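Local coordinates for AP205 bacteriophage COAT protein (Acinetobacter phage ap205, PDB 5FS4) that forms the capsid shell of a small single-stranded RNA bacteriophage, probably assembling from dimers of two interlocked subunits, at residues B[6-11]-B[26-31]; B[10-13]-B[18-21]. The protein carries 2 engineered substitutions. All coordinates share one frame; numbering follows the deposited sequence.

In the fold
Both interactions start from strand 5-14, the outermost strand of this chain's antiparallel sheet, and their centres lie about 7 Å apart. Interaction 2 joins this strand to its direct neighbour 17-22 in a hairpin, while interaction 1 reaches past that neighbour to strand 28-38. Strand 17-22 connects the two: Gln9 O lies 2.9 Å from Ser21 N on one side, and Phe30 O lies 2.8 Å from Trp20 N on the other, both probable hydrogen bonds. Pro10 and Ile11 belong to both segment pairs. Trp20 CD1 packs 3.5 Å from Met8 O, the backbone oxygen of the residue whose side chain carries interaction 1. Both contacts touch the second subunit, at the dimer interface.

Interaction 1: B[6-11]-B[26-31]; sequences KPMQPI and LSTTFS
A small, buried packing contact without hydrogen bonds between its segments joins the two strands that flank strand 17-22 in the antiparallel coat-protein sheet: Met8, along the outermost strand of this chain's sheet, 5-14, sends its side chain across to Thr28 of strand 28-38. The closest CA approach, Met8 CA to Thr29 CA at 8.0 Å, is too long for direct strand pairing, and the methionine bridges the gap almost alone. Its chain runs straight as far as the sulfur (chi2 179°) and then bends there (chi3 75°), which turns the terminal methyl toward the backbone of Thr28. Met8 CE ends 3.3 Å from Thr28 O, sitting over the face of that carbonyl, well out of its plane. The threonine methyl meets the same atom: Thr28 CG2 is 3.9 Å from Met8 CE, while OG1 is turned to the other branch position, next to the backbone N. Met8 CE also lies 4.0 Å from both Thr29 CA and Phe30 N, so the one methyl touches three successive residues. Val127 of the second subunit packs on Met8, and the backbones of Lys6 and Met8 hydrogen-bond to that subunit, which places the contact at the dimer interface. Lys6 NZ is hydrogen-bonded to Thr24 OG1, a polar tie to the turn before strand 28-38. Between the segments themselves the chemistry is dispersive: the terminal methyl of Met8 packs on the Thr28 carbonyl and methyl by van der Waals contact, while the directional bonding of both strands goes to strand 17-22 and other neighbours.

Interaction 2: B[10-13]-B[18-21]; sequences PITS and IVWS
Two backbone hydrogen bonds hold this antiparallel hairpin pairing together around a classic beta bulge, in which Ile11 and Thr12 both face Val19. Ile11 N donates to Val19 O at 2.7 Å, nearly straight at hydrogen (171°) and close to the line of the carbonyl. Val19 N donates to Thr12 O at 3.0 Å, with the donor tilted from the carbonyl plane. Val19 thus uses both its N-H and its C=O on the bulge, and the register of strand 5-14 slips by one residue between Pro10 and Thr12. On the Pro10 and Trp20 face, the proline ring lies obliquely off the CD1-NE1 rim of the indole, with Pro10 CD 3.5 Å from Trp20 CD1 and Pro10 CA over the ring face; Pro10 CB rests on Ile18 CG2 at 3.8 Å. Pro122 of the second subunit packs on Pro10, and Ile126 of that subunit on Trp20. Over on the Val19 face, Thr12 and Val19 lie side by side, with Thr12 OG1 only 3.2 Å from Val19 CG2. Ile11 CG1 is tucked between its own N and carbonyl (chi1 42°), leaving Ile11 CG2 3.5 Å from Ser21 OG, and an unusual chi2 of 99° brings Ile11 CD1 to 3.9 Å from Val19 CG1.

Interaction 1: B[6-11]-B[26-31]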
ATOM      1  N   LYS B   6      -1.619   0.074 -18.953  1.00 11.50           N
ATOM      2  CA  LYS B   6      -1.936  -1.209 -19.592  1.00 12.57           C
ATOM      3  C   LYS B   6      -2.898  -2.049 -18.774  1.00 13.26           C
ATOM      4  O   LYS B   6      -2.692  -2.178 -17.553  1.00 11.94           O
ATOM      5  CB  LYS B   6      -0.676  -2.010 -19.880  1.00 13.40           C
ATOM      6  CG  LYS B   6       0.279  -1.369 -20.863  1.00 14.13           C
ATOM      7  CD  LYS B   6       1.529  -2.196 -21.044  1.00 14.80           C
ATOM      8  CE  LYS B   6       2.108  -2.162 -22.440  1.00 16.36           C
ATOM      9  NZ  LYS B   6       3.384  -2.950 -22.503  1.00 16.90           N
ATOM     10  N   PRO B   7      -3.944  -2.598 -19.424  1.00 13.06           N
ATOM     11  CA  PRO B   7      -4.902  -3.414 -18.699  1.00 13.59           C
ATOM     12  C   PRO B   7      -4.303  -4.782 -18.348  1.00 11.96           C
ATOM     13  O   PRO B   7      -3.505  -5.338 -19.100  1.00 11.59           O
ATOM     14  CB  PRO B   7      -6.056  -3.532 -19.686  1.00 14.47           C
ATOM     15  CG  PRO B   7      -5.412  -3.480 -21.010  1.00 13.74           C
ATOM     16  CD  PRO B   7      -4.375  -2.409 -20.829  1.00 14.15           C
ATOM     17  N   MET B   8      -4.731  -5.336 -17.207  1.00 11.54           N
ATOM     18  CA  MET B   8      -4.241  -6.595 -16.696  1.00 12.19           C
ATOM     19  C   MET B   8      -5.420  -7.540 -16.703  1.00 13.21           C
ATOM     20  O   MET B   8      -6.531  -7.073 -16.583  1.00 15.85           O
ATOM     21  CB  MET B   8      -3.645  -6.348 -15.308  1.00 11.57           C
ATOM     22  CG  MET B   8      -2.405  -5.434 -15.318  1.00 10.47           C
ATOM     23  SD  MET B   8      -1.669  -5.072 -13.699  1.00  7.39           S
ATOM     24  CE  MET B   8      -0.997  -6.648 -13.625  1.00  8.26           C
ATOM     25  N   GLN B   9      -5.198  -8.817 -16.985  1.00 14.18           N
ATOM     26  CA  GLN B   9      -6.266  -9.845 -17.075  1.00 15.58           C
ATOM     27  C   GLN B   9      -6.193 -10.866 -15.905  1.00 16.22           C
ATOM     28  O   GLN B   9      -5.084 -11.235 -15.489  1.00 13.27           O
ATOM     29  CB  GLN B   9      -6.155 -10.645 -18.390  1.00 17.53           C
ATOM     30  CG  GLN B   9      -6.268  -9.816 -19.670  1.00 20.44           C
ATOM     31  CD  GLN B   9      -7.557  -9.003 -19.763  1.00 23.95           C
ATOM     32  OE1 GLN B   9      -8.591  -9.389 -19.182  1.00 28.15           O
ATOM     33  NE2 GLN B   9      -7.510  -7.844 -20.484  1.00 25.83           N
ATOM     34  N   PRO B  10      -7.380 -11.300 -15.361  1.00 16.32           N
ATOM     35  CA  PRO B  10      -7.359 -12.370 -14.372  1.00 18.72           C
ATOM     36  C   PRO B  10      -6.667 -13.583 -15.012  1.00 23.39           C
ATOM     37  O   PRO B  10      -6.977 -13.886 -16.159  1.00 25.08           O
ATOM     38  CB  PRO B  10      -8.837 -12.658 -14.101  1.00 18.19           C
ATOM     39  CG  PRO B  10      -9.632 -11.530 -14.676  1.00 16.95           C
ATOM     40  CD  PRO B  10      -8.747 -10.837 -15.689  1.00 16.45           C
ATOM     41  N   ILE B  11      -5.663 -14.205 -14.364  1.00 27.44           N
ATOM     42  CA  ILE B  11      -5.013 -15.457 -14.888  1.00 28.67           C
ATOM     43  C   ILE B  11      -5.364 -16.666 -14.027  1.00 29.39           C
ATOM     44  O   ILE B  11      -5.484 -17.786 -14.527  1.00 27.40           O
ATOM     45  CB  ILE B  11      -3.444 -15.411 -15.100  1.00 31.82           C
ATOM     46  CG1 ILE B  11      -2.671 -14.710 -13.959  1.00 31.67           C
ATOM     47  CG2 ILE B  11      -3.073 -14.815 -16.452  1.00 34.12           C
ATOM     48  CD1 ILE B  11      -2.069 -15.720 -12.993  1.00 31.82           C
ATOM     49  N   LEU B  26       4.158 -10.741 -18.201  1.00 12.78           N
ATOM     50  CA  LEU B  26       3.409 -11.660 -17.335  1.00 12.32           C
ATOM     51  C   LEU B  26       3.890 -11.641 -15.911  1.00 11.64           C
ATOM     52  O   LEU B  26       3.112 -11.971 -15.015  1.00 11.76           O
ATOM     53  CB  LEU B  26       3.430 -13.043 -17.920  1.00 13.23           C
ATOM     54  CG  LEU B  26       2.567 -13.124 -19.200  1.00 14.17           C
ATOM     55  CD1 LEU B  26       3.016 -14.303 -20.048  1.00 15.55           C
ATOM     56  CD2 LEU B  26       1.058 -13.157 -18.876  1.00 14.39           C
ATOM     57  N   SER B  27       5.133 -11.203 -15.678  1.00 10.55           N
ATOM     58  CA  SER B  27       5.670 -11.053 -14.311  1.00  9.58           C
ATOM     59  C   SER B  27       5.086  -9.861 -13.513  1.00  8.84           C
ATOM     60  O   SER B  27       5.299  -9.774 -12.321  1.00  8.63           O
ATOM     61  CB  SER B  27       7.204 -10.918 -14.331  1.00  9.74           C
ATOM     62  OG  SER B  27       7.664  -9.800 -15.048  1.00 10.42           O
ATOM     63  N   THR B  28       4.399  -8.932 -14.178  1.00  7.92           N
ATOM     64  CA  THR B  28       3.613  -7.890 -13.480  1.00  7.77           C
ATOM     65  C   THR B  28       2.265  -8.454 -12.984  1.00  7.24           C
ATOM     66  O   THR B  28       1.419  -8.907 -13.792  1.00  7.23           O
ATOM     67  CB  THR B  28       3.384  -6.670 -14.368  1.00  7.94           C
ATOM     68  OG1 THR B  28       4.657  -6.224 -14.785  1.00  7.84           O
ATOM     69  CG2 THR B  28       2.779  -5.514 -13.562  1.00  8.24           C
ATOM     70  N   THR B  29       2.085  -8.497 -11.658  1.00  6.67           N
ATOM     71  CA  THR B  29       0.866  -9.120 -11.119  1.00  6.52           C
ATOM     72  C   THR B  29       0.239  -8.189 -10.096  1.00  6.55           C
ATOM     73  O   THR B  29       0.920  -7.378  -9.494  1.00  6.72           O
ATOM     74  CB  THR B  29       1.097 -10.512 -10.470  1.00  6.97           C
ATOM     75  OG1 THR B  29       2.062 -10.414  -9.414  1.00  6.93           O
ATOM     76  CG2 THR B  29       1.597 -11.461 -11.440  1.00  7.21           C
ATOM     77  N   PHE B  30      -1.076  -8.265  -9.993  1.00  6.56           N
ATOM     78  CA  PHE B  30      -1.828  -7.651  -8.905  1.00  6.61           C
ATOM     79  C   PHE B  30      -2.791  -8.720  -8.431  1.00  7.15           C
ATOM     80  O   PHE B  30      -3.608  -9.180  -9.234  1.00  7.17           O
ATOM     81  CB  PHE B  30      -2.629  -6.448  -9.370  1.00  6.77           C
ATOM     82  CG  PHE B  30      -3.450  -5.850  -8.274  1.00  6.99           C
ATOM     83  CD1 PHE B  30      -2.795  -5.161  -7.238  1.00  6.95           C
ATOM     84  CD2 PHE B  30      -4.848  -6.058  -8.228  1.00  7.12           C
ATOM     85  CE1 PHE B  30      -3.503  -4.598  -6.195  1.00  6.92           C
ATOM     86  CE2 PHE B  30      -5.568  -5.516  -7.144  1.00  6.97           C
ATOM     87  CZ  PHE B  30      -4.887  -4.788  -6.166  1.00  7.29           C
ATOM     88  N   SER B  31      -2.752  -9.063  -7.137  1.00  7.07           N
ATOM     89  CA  SER B  31      -3.665 -10.077  -6.627  1.00  7.59           C
ATOM     90  C   SER B  31      -4.529  -9.536  -5.503  1.00  7.21           C
ATOM     91  O   SER B  31      -4.100  -8.713  -4.722  1.00  6.99           O
ATOM     92  CB  SER B  31      -2.858 -11.292  -6.223  1.00  7.86           C
ATOM     93  OG  SER B  31      -2.243 -11.053  -4.996  1.00  9.48           O
TER

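Interaction 2: B[10-13]-B[18-21]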
ATOM      1  N   PRO B  10      -7.380 -11.300 -15.361  1.00 16.32           N
ATOM      2  CA  PRO B  10      -7.359 -12.370 -14.372  1.00 18.72           C
ATOM      3  C   PRO B  10      -6.667 -13.583 -15.012  1.00 23.39           C
ATOM      4  O   PRO B  10      -6.977 -13.886 -16.159  1.00 25.08           O
ATOM      5  CB  PRO B  10      -8.837 -12.658 -14.101  1.00 18.19           C
ATOM      6  CG  PRO B  10      -9.632 -11.530 -14.676  1.00 16.95           C
ATOM      7  CD  PRO B  10      -8.747 -10.837 -15.689  1.00 16.45           C
ATOM      8  N   ILE B  11      -5.663 -14.205 -14.364  1.00 27.44           N
ATOM      9  CA  ILE B  11      -5.013 -15.457 -14.888  1.00 28.67           C
ATOM     10  C   ILE B  11      -5.364 -16.666 -14.027  1.00 29.39           C
ATOM     11  O   ILE B  11      -5.484 -17.786 -14.527  1.00 27.40           O
ATOM     12  CB  ILE B  11      -3.444 -15.411 -15.100  1.00 31.82           C
ATOM     13  CG1 ILE B  11      -2.671 -14.710 -13.959  1.00 31.67           C
ATOM     14  CG2 ILE B  11      -3.073 -14.815 -16.452  1.00 34.12           C
ATOM     15  CD1 ILE B  11      -2.069 -15.720 -12.993  1.00 31.82           C
ATOM     16  N   THR B  12      -5.484 -16.450 -12.728  1.00 27.59           N
ATOM     17  CA  THR B  12      -6.025 -17.469 -11.817  1.00 30.30           C
ATOM     18  C   THR B  12      -7.181 -16.791 -11.044  1.00 29.57           C
ATOM     19  O   THR B  12      -7.175 -15.571 -10.836  1.00 22.41           O
ATOM     20  CB  THR B  12      -4.952 -18.128 -10.872  1.00 32.15           C
ATOM     21  OG1 THR B  12      -4.226 -17.143 -10.108  1.00 31.15           O
ATOM     22  CG2 THR B  12      -3.960 -19.029 -11.679  1.00 32.93           C
ATOM     23  N   SER B  13      -8.158 -17.603 -10.660  1.00 30.05           N
ATOM     24  CA  SER B  13      -9.383 -17.134 -10.101  1.00 32.56           C
ATOM     25  C   SER B  13      -9.791 -18.176  -9.061  1.00 35.86           C
ATOM     26  O   SER B  13      -9.432 -19.349  -9.185  1.00 36.85           O
ATOM     27  CB  SER B  13     -10.399 -17.035 -11.232  1.00 32.87           C
ATOM     28  OG  SER B  13     -11.557 -16.378 -10.823  1.00 35.06           O
ATOM     29  N   ILE B  18      -8.407 -13.528  -6.768  1.00 12.31           N
ATOM     30  CA  ILE B  18      -8.052 -13.344  -8.175  1.00 10.98           C
ATOM     31  C   ILE B  18      -6.624 -12.818  -8.310  1.00 10.44           C
ATOM     32  O   ILE B  18      -6.201 -11.914  -7.588  1.00  9.02           O
ATOM     33  CB  ILE B  18      -9.044 -12.402  -8.936  1.00 10.97           C
ATOM     34  CG1 ILE B  18     -10.452 -13.014  -8.890  1.00 11.30           C
ATOM     35  CG2 ILE B  18      -8.583 -12.217 -10.364  1.00 10.97           C
ATOM     36  CD1 ILE B  18     -11.595 -12.081  -9.296  1.00 11.25           C
ATOM     37  N   VAL B  19      -5.902 -13.390  -9.271  1.00 10.30           N
ATOM     38  CA  VAL B  19      -4.585 -12.806  -9.707  1.00 10.06           C
ATOM     39  C   VAL B  19      -4.695 -12.242 -11.129  1.00  9.88           C
ATOM     40  O   VAL B  19      -4.993 -13.005 -12.085  1.00 10.10           O
ATOM     41  CB  VAL B  19      -3.443 -13.853  -9.701  1.00 10.18           C
ATOM     42  CG1 VAL B  19      -2.116 -13.188 -10.033  1.00 10.13           C
ATOM     43  CG2 VAL B  19      -3.366 -14.583  -8.356  1.00 10.31           C
ATOM     44  N   TRP B  20      -4.353 -10.971 -11.292  1.00  9.78           N
ATOM     45  CA  TRP B  20      -4.378 -10.293 -12.586  1.00  9.12           C
ATOM     46  C   TRP B  20      -2.908 -10.182 -13.017  1.00  9.68           C
ATOM     47  O   TRP B  20      -2.003 -10.029 -12.173  1.00  8.77           O
ATOM     48  CB  TRP B  20      -4.991  -8.878 -12.480  1.00  9.18           C
ATOM     49  CG  TRP B  20      -6.429  -8.755 -12.411  1.00  8.93           C
ATOM     50  CD1 TRP B  20      -7.269  -8.530 -13.457  1.00  9.24           C
ATOM     51  CD2 TRP B  20      -7.241  -8.727 -11.224  1.00  8.86           C
ATOM     52  NE1 TRP B  20      -8.559  -8.390 -13.008  1.00  9.15           N
ATOM     53  CE2 TRP B  20      -8.580  -8.536 -11.648  1.00  8.70           C
ATOM     54  CE3 TRP B  20      -6.972  -8.876  -9.842  1.00  9.02           C
ATOM     55  CZ2 TRP B  20      -9.650  -8.536 -10.764  1.00  8.57           C
ATOM     56  CZ3 TRP B  20      -8.017  -8.844  -8.952  1.00  8.36           C
ATOM     57  CH2 TRP B  20      -9.356  -8.666  -9.406  1.00  9.21           C
ATOM     58  N   SER B  21      -2.651 -10.301 -14.320  1.00  9.59           N
ATOM     59  CA  SER B  21      -1.299 -10.060 -14.803  1.00 10.71           C
ATOM     60  C   SER B  21      -1.335  -9.332 -16.150  1.00 10.75           C
ATOM     61  O   SER B  21      -2.321  -9.303 -16.855  1.00 10.22           O
ATOM     62  CB  SER B  21      -0.448 -11.321 -14.878  1.00 11.29           C
ATOM     63  OG  SER B  21      -0.928 -12.107 -15.910  1.00 13.69           O
TER